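PDB 5K3I: acyl-coenzyme A oxidase from Caenorhabditis elegans, which catalyses the FAD-dependent, oxygen-consuming desaturation of acyl-CoA to (2E)-enoyl-CoA, releasing hydrogen peroxide, in the first step of peroxisomal beta-oxidation. Local coordinates for residues Pro465-Leu470 and Arg536-Leu541; Ile492-His497 and Tyr573-Val578; Lys500-Lys505 and Ala579-Glu584. The protein carries 1 engineered substitution. All coordinates share one frame; numbering follows the deposited sequence.

All three contacts are buried and lie on one side of the chain, within its C-terminal helical part; the distance of their centres from the chain centre grows from about 21 Å in contact 1 to 24 Å in contact 2 and 28 Å in contact 3. Contacts 2 and 3 use neighbouring stretches of helix 489-515, whereas contact 1 sets a loop against helix 520-553. Contact 2 is apolar packing, contact 1 joins a tyrosine-histidine hydrogen bond to aliphatic cover, and contact 3, at the dimer interface, is led by a salt bridge. Contacts 1 and 3 reach the same ATP, contact 2 another. Salt bridges from Arg540 to Glu574 and Asp577 tie contact 1 to contact 2.

Contact 1 of 3, residues Pro465-Leu470 and Arg536-Leu541; sequences PLVAYL and RLHTRL. With ATP (adenosine-5'-triphosphate), chain J.
With CG of Tyr469 set between its backbone N and carbonyl carbon (chi1 75°), and CG of His538 opposite its own backbone N (chi1 166°), the phenol oxygen arrives at the rim of the imidazole. The contact belongs to the helical C-terminal part of the acyl-CoA oxidase fold, where the loop between helices 437-456 and 489-515 lies against helix 520-553. Tyr469 OH and His538 ND1 share a hydrogen bond of 2.5 Å. The hydroxyl oxygen lies in the imidazole plane, and ND1 in turn sits in the plane of the phenol ring, so the two groups meet edge to edge. Their centroids are 5.6 Å apart with planes at 22°, and neither ring overlies the other, which rules out a stack. Leu466 O also approaches the imidazole edge, 3.3 Å from His538 CE1, which probably helps to limit how the ring turns. Leu541 supplies the apolar half: its CD2 makes a CH-pi contact 3.9 Å from the Tyr469 centroid, over the middle of the ring, while Leu470 CG lies toward the rim of the opposite face. Arg536, on the same helix and an ATP-binding residue of the site shared between the subunits, bends at chi3 and reaches the ATP of chain J, with NH1 3.0 Å from the bridging O3A, which stands above one face of the guanidinium.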
loop_
_atom_site.group_PDB
_atom_site.type_symbol
_atom_site.label_atom_id
_atom_site.label_comp_id
_atom_site.label_asym_id
_atom_site.label_seq_id
_atom_site.Cartn_x
_atom_site.Cartn_y
_atom_site.Cartn_z
ATOM N N PRO A 465 25.307 -0.385 25.745
ATOM C CA PRO A 465 24.172 0.455 26.179
ATOM C C PRO A 465 22.851 0.180 25.475
ATOM O O PRO A 465 21.802 0.195 26.126
ATOM C CB PRO A 465 24.669 1.875 25.884
ATOM C CG PRO A 465 26.152 1.777 25.965
ATOM C CD PRO A 465 26.507 0.412 25.442
ATOM N N LEU A 466 22.862 -0.079 24.169
ATOM C CA LEU A 466 21.611 -0.232 23.437
ATOM C C LEU A 466 20.877 -1.521 23.755
ATOM O O LEU A 466 19.750 -1.695 23.283
ATOM C CB LEU A 466 21.848 -0.191 21.931
ATOM C CG LEU A 466 22.508 1.084 21.406
ATOM C CD1 LEU A 466 22.562 1.065 19.882
ATOM C CD2 LEU A 466 21.749 2.288 21.921
ATOM N N VAL A 467 21.471 -2.429 24.514
ATOM C CA VAL A 467 20.895 -3.756 24.649
ATOM C C VAL A 467 21.066 -4.229 26.090
ATOM O O VAL A 467 20.936 -5.421 26.400
ATOM C CB VAL A 467 21.543 -4.693 23.613
ATOM C CG1 VAL A 467 22.878 -5.234 24.094
ATOM C CG2 VAL A 467 20.579 -5.772 23.168
ATOM N N ALA A 468 21.323 -3.276 26.992
ATOM C CA ALA A 468 21.575 -3.602 28.394
ATOM C C ALA A 468 20.310 -4.044 29.116
ATOM O O ALA A 468 20.387 -4.813 30.079
ATOM C CB ALA A 468 22.193 -2.401 29.109
ATOM N N TYR A 469 19.152 -3.523 28.706
ATOM C CA TYR A 469 17.878 -3.943 29.280
ATOM C C TYR A 469 17.671 -5.454 29.236
ATOM O O TYR A 469 16.972 -6.001 30.094
ATOM C CB TYR A 469 16.739 -3.220 28.563
ATOM C CG TYR A 469 16.424 -3.733 27.170
ATOM C CD1 TYR A 469 17.161 -3.301 26.074
ATOM C CD2 TYR A 469 15.366 -4.615 26.946
ATOM C CE1 TYR A 469 16.873 -3.745 24.807
ATOM C CE2 TYR A 469 15.069 -5.066 25.675
ATOM C CZ TYR A 469 15.826 -4.626 24.614
ATOM O OH TYR A 469 15.545 -5.068 23.345
ATOM N N LEU A 470 18.243 -6.148 28.244
ATOM C CA LEU A 470 18.139 -7.607 28.224
ATOM C C LEU A 470 18.740 -8.231 29.475
ATOM O O LEU A 470 18.302 -9.307 29.896
ATOM C CB LEU A 470 18.807 -8.200 26.980
ATOM C CG LEU A 470 18.275 -7.840 25.584
ATOM C CD1 LEU A 470 19.077 -8.554 24.518
ATOM C CD2 LEU A 470 16.815 -8.202 25.481
ATOM N N ARG A 536 11.607 -6.637 16.060
ATOM C CA ARG A 536 10.594 -5.601 15.890
ATOM C C ARG A 536 10.296 -4.895 17.212
ATOM O O ARG A 536 10.284 -3.659 17.288
ATOM C CB ARG A 536 9.334 -6.241 15.293
ATOM C CG ARG A 536 8.429 -5.326 14.503
ATOM C CD ARG A 536 7.294 -6.146 13.890
ATOM N NE ARG A 536 7.797 -7.119 12.918
ATOM C CZ ARG A 536 7.596 -8.433 12.997
ATOM N NH1 ARG A 536 6.898 -8.932 14.006
ATOM N NH2 ARG A 536 8.095 -9.251 12.080
ATOM N N LEU A 537 10.070 -5.670 18.271
ATOM C CA LEU A 537 9.841 -5.099 19.595
ATOM C C LEU A 537 11.039 -4.311 20.115
ATOM O O LEU A 537 10.870 -3.238 20.711
ATOM C CB LEU A 537 9.495 -6.215 20.572
ATOM C CG LEU A 537 8.189 -6.970 20.322
ATOM C CD1 LEU A 537 8.032 -8.100 21.324
ATOM C CD2 LEU A 537 7.009 -6.014 20.402
ATOM N N HIS A 538 12.256 -4.831 19.916
ATOM C CA HIS A 538 13.443 -4.094 20.347
ATOM C C HIS A 538 13.530 -2.746 19.649
ATOM O O HIS A 538 13.826 -1.728 20.282
ATOM C CB HIS A 538 14.697 -4.922 20.073
ATOM C CG HIS A 538 15.973 -4.149 20.175
ATOM N ND1 HIS A 538 16.683 -4.044 21.351
ATOM C CD2 HIS A 538 16.671 -3.449 19.250
ATOM C CE1 HIS A 538 17.760 -3.308 21.150
ATOM N NE2 HIS A 538 17.778 -2.935 19.881
ATOM N N THR A 539 13.264 -2.725 18.340
ATOM C CA THR A 539 13.293 -1.487 17.564
ATOM C C THR A 539 12.177 -0.530 17.963
ATOM O O THR A 539 12.401 0.680 18.074
ATOM C CB THR A 539 13.207 -1.808 16.075
ATOM O OG1 THR A 539 14.192 -2.791 15.726
ATOM C CG2 THR A 539 13.444 -0.571 15.247
ATOM N N ARG A 540 10.966 -1.041 18.160
ATOM C CA ARG A 540 9.861 -0.161 18.526
ATOM C C ARG A 540 10.070 0.427 19.913
ATOM O O ARG A 540 9.626 1.548 20.188
ATOM C CB ARG A 540 8.532 -0.915 18.461
ATOM C CG ARG A 540 8.135 -1.314 17.060
ATOM C CD ARG A 540 6.929 -2.230 17.058
ATOM N NE ARG A 540 5.680 -1.491 17.240
ATOM C CZ ARG A 540 4.471 -2.023 17.104
ATOM N NH1 ARG A 540 4.352 -3.309 16.807
ATOM N NH2 ARG A 540 3.382 -1.280 17.284
ATOM N N LEU A 541 10.726 -0.323 20.800
ATOM C CA LEU A 541 11.221 0.245 22.051
ATOM C C LEU A 541 12.194 1.400 21.812
ATOM O O LEU A 541 12.096 2.448 22.466
ATOM C CB LEU A 541 11.881 -0.846 22.888
ATOM C CG LEU A 541 12.789 -0.354 24.002
ATOM C CD1 LEU A 541 11.982 0.395 25.060
ATOM C CD2 LEU A 541 13.526 -1.523 24.624
HETATM P PG ATP J . 3.183 -9.065 15.883
HETATM O O1G ATP J . 4.321 -9.810 16.532
HETATM O O2G ATP J . 2.480 -7.934 16.608
HETATM O O3G ATP J . 2.236 -9.988 15.155
HETATM P PB ATP J . 3.401 -8.230 13.190
HETATM O O1B ATP J . 1.972 -8.696 13.129
HETATM O O2B ATP J . 3.675 -6.854 12.650
HETATM O O3B ATP J . 3.959 -8.281 14.712
HETATM P PA ATP J . 4.023 -10.804 12.038
HETATM O O1A ATP J . 2.715 -11.201 12.651
HETATM O O2A ATP J . 5.204 -11.665 12.414
HETATM O O3A ATP J . 4.353 -9.242 12.356
HETATM O "O5'" ATP J . 3.774 -10.757 10.449
HETATM C "C5'" ATP J . 2.579 -10.166 9.924
HETATM C "C4'" ATP J . 2.772 -9.815 8.455
HETATM O "O4'" ATP J . 3.276 -8.480 8.305
HETATM C "C3'" ATP J . 3.800 -10.737 7.836
HETATM O "O3'" ATP J . 3.368 -11.049 6.522
HETATM C "C2'" ATP J . 5.054 -9.917 7.703
HETATM O "O2'" ATP J . 5.731 -10.250 6.502
HETATM C "C1'" ATP J . 4.535 -8.496 7.607
HETATM N N9 ATP J . 5.578 -7.612 8.175
HETATM C C8 ATP J . 5.899 -7.520 9.476
HETATM N N7 ATP J . 6.919 -6.633 9.658
HETATM C C5 ATP J . 7.260 -6.155 8.445
HETATM C C6 ATP J . 8.257 -5.190 7.928
HETATM N N6 ATP J . 9.102 -4.553 8.779
HETATM N N1 ATP J . 8.290 -4.969 6.590
HETATM C C2 ATP J . 7.455 -5.598 5.740
HETATM N N3 ATP J . 6.530 -6.485 6.152
HETATM C C4 ATP J . 6.382 -6.806 7.468
#

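Contact 2 of 3, residues Ile492-His497 and Tyr573-Val578. With ATP (adenosine-5'-triphosphate), chain N.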
loop_
_atom_site.group_PDB
_atom_site.type_symbol
_atom_site.label_atom_id
_atom_site.label_comp_id
_atom_site.label_asym_id
_atom_site.label_seq_id
_atom_site.Cartn_x
_atom_site.Cartn_y
_atom_site.Cartn_z
ATOM N N ILE A 492 7.903 2.915 29.170
ATOM C CA ILE A 492 9.232 2.460 28.752
ATOM C C ILE A 492 9.584 1.125 29.397
ATOM O O ILE A 492 10.048 0.197 28.724
ATOM C CB ILE A 492 10.292 3.528 29.071
ATOM C CG1 ILE A 492 10.187 4.708 28.106
ATOM C CG2 ILE A 492 11.693 2.928 29.019
ATOM C CD1 ILE A 492 10.964 5.935 28.569
ATOM N N LYS A 493 9.413 1.024 30.718
ATOM C CA LYS A 493 9.698 -0.235 31.403
ATOM C C LYS A 493 8.812 -1.378 30.918
ATOM O O LYS A 493 9.246 -2.533 30.922
ATOM C CB LYS A 493 9.595 -0.060 32.918
ATOM C CG LYS A 493 10.720 0.800 33.475
ATOM C CD LYS A 493 10.829 0.733 34.984
ATOM C CE LYS A 493 9.506 0.414 35.650
ATOM N NZ LYS A 493 9.624 0.540 37.130
ATOM N N THR A 494 7.576 -1.098 30.501
ATOM C CA THR A 494 6.744 -2.173 29.964
ATOM C C THR A 494 7.243 -2.607 28.590
ATOM O O THR A 494 7.354 -3.808 28.310
ATOM C CB THR A 494 5.275 -1.752 29.904
ATOM O OG1 THR A 494 4.793 -1.536 31.234
ATOM C CG2 THR A 494 4.430 -2.853 29.260
ATOM N N PHE A 495 7.570 -1.643 27.725
ATOM C CA PHE A 495 8.169 -1.985 26.438
ATOM C C PHE A 495 9.461 -2.777 26.608
ATOM O O PHE A 495 9.709 -3.737 25.872
ATOM C CB PHE A 495 8.424 -0.721 25.613
ATOM C CG PHE A 495 7.185 -0.135 24.997
ATOM C CD1 PHE A 495 6.520 -0.800 23.983
ATOM C CD2 PHE A 495 6.694 1.088 25.423
ATOM C CE1 PHE A 495 5.381 -0.250 23.410
ATOM C CE2 PHE A 495 5.567 1.637 24.858
ATOM C CZ PHE A 495 4.904 0.973 23.852
ATOM N N GLN A 496 10.302 -2.387 27.569
ATOM C CA GLN A 496 11.528 -3.140 27.831
ATOM C C GLN A 496 11.240 -4.583 28.230
ATOM O O GLN A 496 11.965 -5.501 27.828
ATOM C CB GLN A 496 12.367 -2.450 28.903
ATOM C CG GLN A 496 13.058 -1.177 28.432
ATOM C CD GLN A 496 13.858 -0.504 29.535
ATOM O OE1 GLN A 496 13.667 -0.790 30.712
ATOM N NE2 GLN A 496 14.772 0.385 29.150
ATOM N N HIS A 497 10.210 -4.803 29.045
ATOM C CA HIS A 497 9.951 -6.151 29.533
ATOM C C HIS A 497 9.511 -7.069 28.397
ATOM O O HIS A 497 10.002 -8.195 28.274
ATOM C CB HIS A 497 8.901 -6.121 30.644
ATOM C CG HIS A 497 8.449 -7.478 31.069
ATOM N ND1 HIS A 497 9.107 -8.213 32.030
ATOM C CD2 HIS A 497 7.414 -8.245 30.649
ATOM C CE1 HIS A 497 8.489 -9.370 32.195
ATOM N NE2 HIS A 497 7.459 -9.416 31.369
ATOM N N TYR A 573 -0.920 4.082 21.906
ATOM C CA TYR A 573 -1.260 3.419 20.647
ATOM C C TYR A 573 -0.362 2.215 20.398
ATOM O O TYR A 573 -0.840 1.124 20.069
ATOM C CB TYR A 573 -1.155 4.411 19.486
ATOM C CG TYR A 573 -1.635 3.850 18.153
ATOM C CD1 TYR A 573 -2.979 3.870 17.809
ATOM C CD2 TYR A 573 -0.743 3.299 17.244
ATOM C CE1 TYR A 573 -3.420 3.361 16.594
ATOM C CE2 TYR A 573 -1.180 2.788 16.031
ATOM C CZ TYR A 573 -2.513 2.826 15.713
ATOM O OH TYR A 573 -2.957 2.323 14.514
ATOM N N GLU A 574 0.949 2.396 20.562
ATOM C CA GLU A 574 1.895 1.325 20.274
ATOM C C GLU A 574 1.733 0.176 21.260
ATOM O O GLU A 574 1.662 -0.991 20.858
ATOM C CB GLU A 574 3.321 1.872 20.285
ATOM C CG GLU A 574 3.536 3.071 19.354
ATOM C CD GLU A 574 3.274 2.760 17.888
ATOM O OE1 GLU A 574 3.558 1.621 17.464
ATOM O OE2 GLU A 574 2.799 3.664 17.162
ATOM N N LEU A 575 1.718 0.484 22.565
ATOM C CA LEU A 575 1.517 -0.555 23.576
ATOM C C LEU A 575 0.241 -1.351 23.331
ATOM O O LEU A 575 0.233 -2.582 23.468
ATOM C CB LEU A 575 1.486 0.052 24.980
ATOM C CG LEU A 575 1.269 -0.944 26.115
ATOM C CD1 LEU A 575 2.188 -2.147 25.968
ATOM C CD2 LEU A 575 1.483 -0.260 27.449
ATOM N N LEU A 576 -0.847 -0.678 22.963
ATOM C CA LEU A 576 -2.067 -1.408 22.645
ATOM C C LEU A 576 -1.843 -2.337 21.460
ATOM O O LEU A 576 -2.270 -3.496 21.473
ATOM C CB LEU A 576 -3.204 -0.431 22.359
ATOM C CG LEU A 576 -4.536 -1.071 21.949
ATOM C CD1 LEU A 576 -5.014 -2.086 22.993
ATOM C CD2 LEU A 576 -5.616 -0.015 21.681
ATOM N N ASP A 577 -1.148 -1.848 20.432
ATOM C CA ASP A 577 -0.838 -2.671 19.265
ATOM C C ASP A 577 0.008 -3.906 19.589
ATOM O O ASP A 577 -0.047 -4.886 18.843
ATOM C CB ASP A 577 -0.133 -1.806 18.223
ATOM C CG ASP A 577 -0.075 -2.464 16.876
ATOM O OD1 ASP A 577 -1.125 -2.982 16.423
ATOM O OD2 ASP A 577 1.009 -2.452 16.255
ATOM N N VAL A 578 0.773 -3.894 20.676
ATOM C CA VAL A 578 1.599 -5.028 21.079
ATOM C C VAL A 578 1.106 -5.640 22.392
ATOM O O VAL A 578 1.836 -6.397 23.035
ATOM C CB VAL A 578 3.079 -4.622 21.179
ATOM C CG1 VAL A 578 3.558 -4.009 19.873
ATOM C CG2 VAL A 578 3.276 -3.651 22.314
HETATM P PG ATP N . -7.423 -4.527 16.416
HETATM O O1G ATP N . -8.724 -4.690 17.163
HETATM O O2G ATP N . -6.741 -5.825 16.064
HETATM O O3G ATP N . -6.508 -3.475 16.992
HETATM P PB ATP N . -6.790 -3.302 13.973
HETATM O O1B ATP N . -5.458 -3.211 14.680
HETATM O O2B ATP N . -6.890 -4.041 12.664
HETATM O O3B ATP N . -7.869 -3.926 14.991
HETATM P PA ATP N . -7.284 -0.701 14.911
HETATM O O1A ATP N . -6.287 -1.155 15.947
HETATM O O2A ATP N . -8.697 -0.365 15.322
HETATM O O3A ATP N . -7.348 -1.809 13.743
HETATM O "O5'" ATP N . -6.669 0.569 14.138
HETATM C "C5'" ATP N . -5.406 0.475 13.484
HETATM C "C4'" ATP N . -5.450 1.182 12.133
HETATM O "O4'" ATP N . -5.886 0.276 11.116
HETATM C "C3'" ATP N . -6.408 2.363 12.132
HETATM O "O3'" ATP N . -5.686 3.581 11.930
HETATM C "C2'" ATP N . -7.357 2.131 10.974
HETATM O "O2'" ATP N . -7.367 3.267 10.106
HETATM C "C1'" ATP N . -6.819 0.914 10.241
HETATM N N9 ATP N . -7.935 -0.004 9.900
HETATM C C8 ATP N . -8.548 -0.854 10.744
HETATM N N7 ATP N . -9.530 -1.546 10.113
HETATM C C5 ATP N . -9.555 -1.134 8.832
HETATM C C6 ATP N . -10.348 -1.454 7.621
HETATM N N6 ATP N . -11.337 -2.378 7.655
HETATM N N1 ATP N . -10.049 -0.792 6.481
HETATM C C2 ATP N . -9.068 0.129 6.433
HETATM N N3 ATP N . -8.311 0.468 7.491
HETATM C C4 ATP N . -8.502 -0.117 8.697
#
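Phe495 lays the CE1-CZ edge of its ring against the backbone and CB of Leu575, with CZ 3.5 Å from Leu575 N and 3.7 Å from Leu575 CB. Leu575 N lies near the ring plane, so an edge meets the backbone. Placing CG anti to the carbonyl carbon (chi1 -76°) directs this edge across to helix 557-577. The same two carbons have oblique neighbours: CZ is 4.0 Å from Glu574 CB, and CE1 is 4.1 Å from Val578 CG2, just past the helix. Beside the ring, Thr494 CG2 meets Leu575 CD1 at 4.0 Å, the side chains crossing at about a right angle. Thr494 OG1 is bonded to Glu490 O and Ser478 OG, while the Glu574 chain, bent at chi2, takes its carboxylate away to salt bridges, OE1 with Arg540 and OE2 with Arg350. The axes of segments 492-497 and 573-577 come within 11.2 Å, at 29°, the Phe495 ring reaching into that separation. With Phe495 cut back to an alanine, the helices would probably be left with a gap, and Leu575 and Val578 without the ring they pack on. On the far side of helix 557-577, Tyr573 OH comes 3.2 Å from C5' of the chain N ATP, which also binds Tyr581 of the second subunit. Such packing of roughly co-directional helices, backing an ATP site shared across the dimer, belongs to the oxidase C-terminal helical domain.

Contact 3 of 3, residues Lys500-Lys505 and Ala579-Glu584. With ATP (adenosine-5'-triphosphate), chain J.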
loop_
_atom_site.group_PDB
_atom_site.type_symbol
_atom_site.label_atom_id
_atom_site.label_comp_id
_atom_site.label_asym_id
_atom_site.label_seq_id
_atom_site.Cartn_x
_atom_site.Cartn_y
_atom_site.Cartn_z
ATOM N N LYS A 500 12.513 -7.740 25.973
ATOM C CA LYS A 500 13.452 -8.695 26.560
ATOM C C LYS A 500 12.865 -10.100 26.580
ATOM O O LYS A 500 13.541 -11.074 26.228
ATOM C CB LYS A 500 13.833 -8.265 27.973
ATOM C CG LYS A 500 14.551 -9.354 28.758
ATOM C CD LYS A 500 14.854 -8.910 30.174
ATOM C CE LYS A 500 13.578 -8.752 30.981
ATOM N NZ LYS A 500 13.865 -8.697 32.440
ATOM N N ARG A 501 11.605 -10.224 27.006
ATOM C CA ARG A 501 10.997 -11.544 27.167
ATOM C C ARG A 501 10.874 -12.271 25.834
ATOM O O ARG A 501 11.133 -13.476 25.753
ATOM C CB ARG A 501 9.646 -11.433 27.867
ATOM C CG ARG A 501 9.191 -12.730 28.525
ATOM C CD ARG A 501 7.704 -12.657 28.872
ATOM N NE ARG A 501 6.859 -12.412 27.706
ATOM C CZ ARG A 501 6.277 -13.336 26.950
ATOM N NH1 ARG A 501 6.428 -14.626 27.212
ATOM N NH2 ARG A 501 5.529 -12.946 25.924
ATOM N N GLN A 502 10.507 -11.553 24.769
ATOM C CA GLN A 502 10.438 -12.175 23.448
ATOM C C GLN A 502 11.828 -12.478 22.895
ATOM O O GLN A 502 12.027 -13.507 22.241
ATOM C CB GLN A 502 9.663 -11.277 22.484
ATOM C CG GLN A 502 9.550 -11.815 21.066
ATOM C CD GLN A 502 8.776 -13.116 20.986
ATOM O OE1 GLN A 502 7.827 -13.349 21.738
ATOM N NE2 GLN A 502 9.176 -13.973 20.056
ATOM N N THR A 503 12.794 -11.587 23.125
ATOM C CA THR A 503 14.172 -11.853 22.712
ATOM C C THR A 503 14.735 -13.113 23.369
ATOM O O THR A 503 15.239 -14.012 22.684
ATOM C CB THR A 503 15.055 -10.653 23.036
ATOM O OG1 THR A 503 14.572 -9.498 22.343
ATOM C CG2 THR A 503 16.484 -10.923 22.635
ATOM N N LEU A 504 14.663 -13.201 24.698
ATOM C CA LEU A 504 15.157 -14.400 25.367
ATOM C C LEU A 504 14.331 -15.623 24.992
ATOM O O LEU A 504 14.872 -16.727 24.869
ATOM C CB LEU A 504 15.189 -14.203 26.884
ATOM C CG LEU A 504 16.047 -13.039 27.394
ATOM C CD1 LEU A 504 15.848 -12.818 28.889
ATOM C CD2 LEU A 504 17.513 -13.274 27.069
ATOM N N LYS A 505 13.020 -15.453 24.817
ATOM C CA LYS A 505 12.185 -16.591 24.446
ATOM C C LYS A 505 12.551 -17.123 23.065
ATOM O O LYS A 505 12.716 -18.335 22.877
ATOM C CB LYS A 505 10.711 -16.203 24.490
ATOM C CG LYS A 505 9.790 -17.327 24.103
ATOM C CD LYS A 505 8.346 -16.905 24.157
ATOM C CE LYS A 505 7.446 -18.037 23.728
ATOM N NZ LYS A 505 6.178 -17.518 23.179
ATOM N N ALA A 579 -0.138 -5.340 22.784
ATOM C CA ALA A 579 -0.660 -5.783 24.074
ATOM C C ALA A 579 -0.564 -7.291 24.267
ATOM O O ALA A 579 -0.407 -7.757 25.402
ATOM C CB ALA A 579 -2.112 -5.332 24.238
ATOM N N THR A 580 -0.674 -8.069 23.184
ATOM C CA THR A 580 -0.538 -9.518 23.287
ATOM C C THR A 580 0.683 -9.913 24.106
ATOM O O THR A 580 0.600 -10.790 24.969
ATOM C CB THR A 580 -0.476 -10.137 21.889
ATOM O OG1 THR A 580 -1.792 -10.128 21.308
ATOM C CG2 THR A 580 0.000 -11.574 21.947
ATOM N N TYR A 581 1.818 -9.255 23.875
ATOM C CA TYR A 581 3.046 -9.630 24.564
ATOM C C TYR A 581 3.025 -9.210 26.029
ATOM O O TYR A 581 3.693 -9.836 26.862
ATOM C CB TYR A 581 4.249 -9.016 23.849
ATOM C CG TYR A 581 4.494 -9.590 22.469
ATOM C CD1 TYR A 581 4.980 -10.878 22.313
ATOM C CD2 TYR A 581 4.214 -8.856 21.328
ATOM C CE1 TYR A 581 5.201 -11.408 21.061
ATOM C CE2 TYR A 581 4.428 -9.384 20.069
ATOM C CZ TYR A 581 4.923 -10.660 19.942
ATOM O OH TYR A 581 5.142 -11.201 18.697
ATOM N N ALA A 582 2.286 -8.151 26.360
ATOM C CA ALA A 582 2.196 -7.705 27.745
ATOM C C ALA A 582 1.236 -8.558 28.571
ATOM O O ALA A 582 1.378 -8.640 29.798
ATOM C CB ALA A 582 1.764 -6.241 27.788
ATOM N N LEU A 583 0.254 -9.187 27.932
ATOM C CA LEU A 583 -0.755 -9.959 28.651
ATOM C C LEU A 583 -0.348 -11.405 28.884
ATOM O O LEU A 583 -0.788 -12.014 29.864
ATOM C CB LEU A 583 -2.081 -9.957 27.884
ATOM C CG LEU A 583 -2.854 -8.655 27.670
ATOM C CD1 LEU A 583 -3.808 -8.824 26.499
ATOM C CD2 LEU A 583 -3.620 -8.260 28.917
ATOM N N GLU A 584 0.431 -11.983 27.965
ATOM C CA GLU A 584 0.785 -13.401 28.005
ATOM C C GLU A 584 1.257 -13.899 29.367
ATOM O O GLU A 584 0.800 -14.936 29.853
ATOM C CB GLU A 584 1.882 -13.675 26.980
ATOM C CG GLU A 584 1.403 -14.168 25.643
ATOM C CD GLU A 584 2.550 -14.631 24.789
ATOM O OE1 GLU A 584 3.426 -13.789 24.501
ATOM O OE2 GLU A 584 2.601 -15.835 24.450
HETATM P PG ATP J . 3.183 -9.065 15.883
HETATM O O1G ATP J . 4.321 -9.810 16.532
HETATM O O2G ATP J . 2.480 -7.934 16.608
HETATM O O3G ATP J . 2.236 -9.988 15.155
HETATM P PB ATP J . 3.401 -8.230 13.190
HETATM O O1B ATP J . 1.972 -8.696 13.129
HETATM O O2B ATP J . 3.675 -6.854 12.650
HETATM O O3B ATP J . 3.959 -8.281 14.712
HETATM P PA ATP J . 4.023 -10.804 12.038
HETATM O O1A ATP J . 2.715 -11.201 12.651
HETATM O O2A ATP J . 5.204 -11.665 12.414
HETATM O O3A ATP J . 4.353 -9.242 12.356
HETATM O "O5'" ATP J . 3.774 -10.757 10.449
HETATM C "C5'" ATP J . 2.579 -10.166 9.924
HETATM C "C4'" ATP J . 2.772 -9.815 8.455
HETATM O "O4'" ATP J . 3.276 -8.480 8.305
HETATM C "C3'" ATP J . 3.800 -10.737 7.836
HETATM O "O3'" ATP J . 3.368 -11.049 6.522
HETATM C "C2'" ATP J . 5.054 -9.917 7.703
HETATM O "O2'" ATP J . 5.731 -10.250 6.502
HETATM C "C1'" ATP J . 4.535 -8.496 7.607
HETATM N N9 ATP J . 5.578 -7.612 8.175
HETATM C C8 ATP J . 5.899 -7.520 9.476
HETATM N N7 ATP J . 6.919 -6.633 9.658
HETATM C C5 ATP J . 7.260 -6.155 8.445
HETATM C C6 ATP J . 8.257 -5.190 7.928
HETATM N N6 ATP J . 9.102 -4.553 8.779
HETATM N N1 ATP J . 8.290 -4.969 6.590
HETATM C C2 ATP J . 7.455 -5.598 5.740
HETATM N N3 ATP J . 6.530 -6.485 6.152
HETATM C C4 ATP J . 6.382 -6.806 7.468
#
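Arg501 and Glu584 set their flat groups almost perpendicular, guanidinium and carboxylate planes being 86° apart. They join helix 489-515 to segment 579-584 in the C-terminal helical domain of the oxidase, at the dimer interface. A bend at chi3 carries Arg501 NH2 to 2.7 Å from Glu584 OE1 in a hydrogen-bonded salt bridge. The donor comes from above the carboxylate, 50° out of its plane, and the N-H points well off the straight line to OE1. Lys505, extended beyond CG, crosses Glu584 at about a right angle, but its NZ stays 4.2 Å from OE2, beyond a salt bridge. Its stronger partner is Asp594 of the second subunit, and Glu584 OE2 pairs with Arg597 of that subunit. Gln502 bends at chi2 to bring OE1 3.3 Å from Tyr581 CE1, its amide turned 64° from the phenol ring; its NE2 is bonded to Glu530. Arg501 NH2 lies near the plane at the Tyr581 edge, but no closer than 4.2 Å to CD1. At the other end of that ring, Tyr581 OH donates a hydrogen bond of 2.7 Å to O1G on the gamma-phosphate of the chain J ATP, and O1G lies in the ring plane.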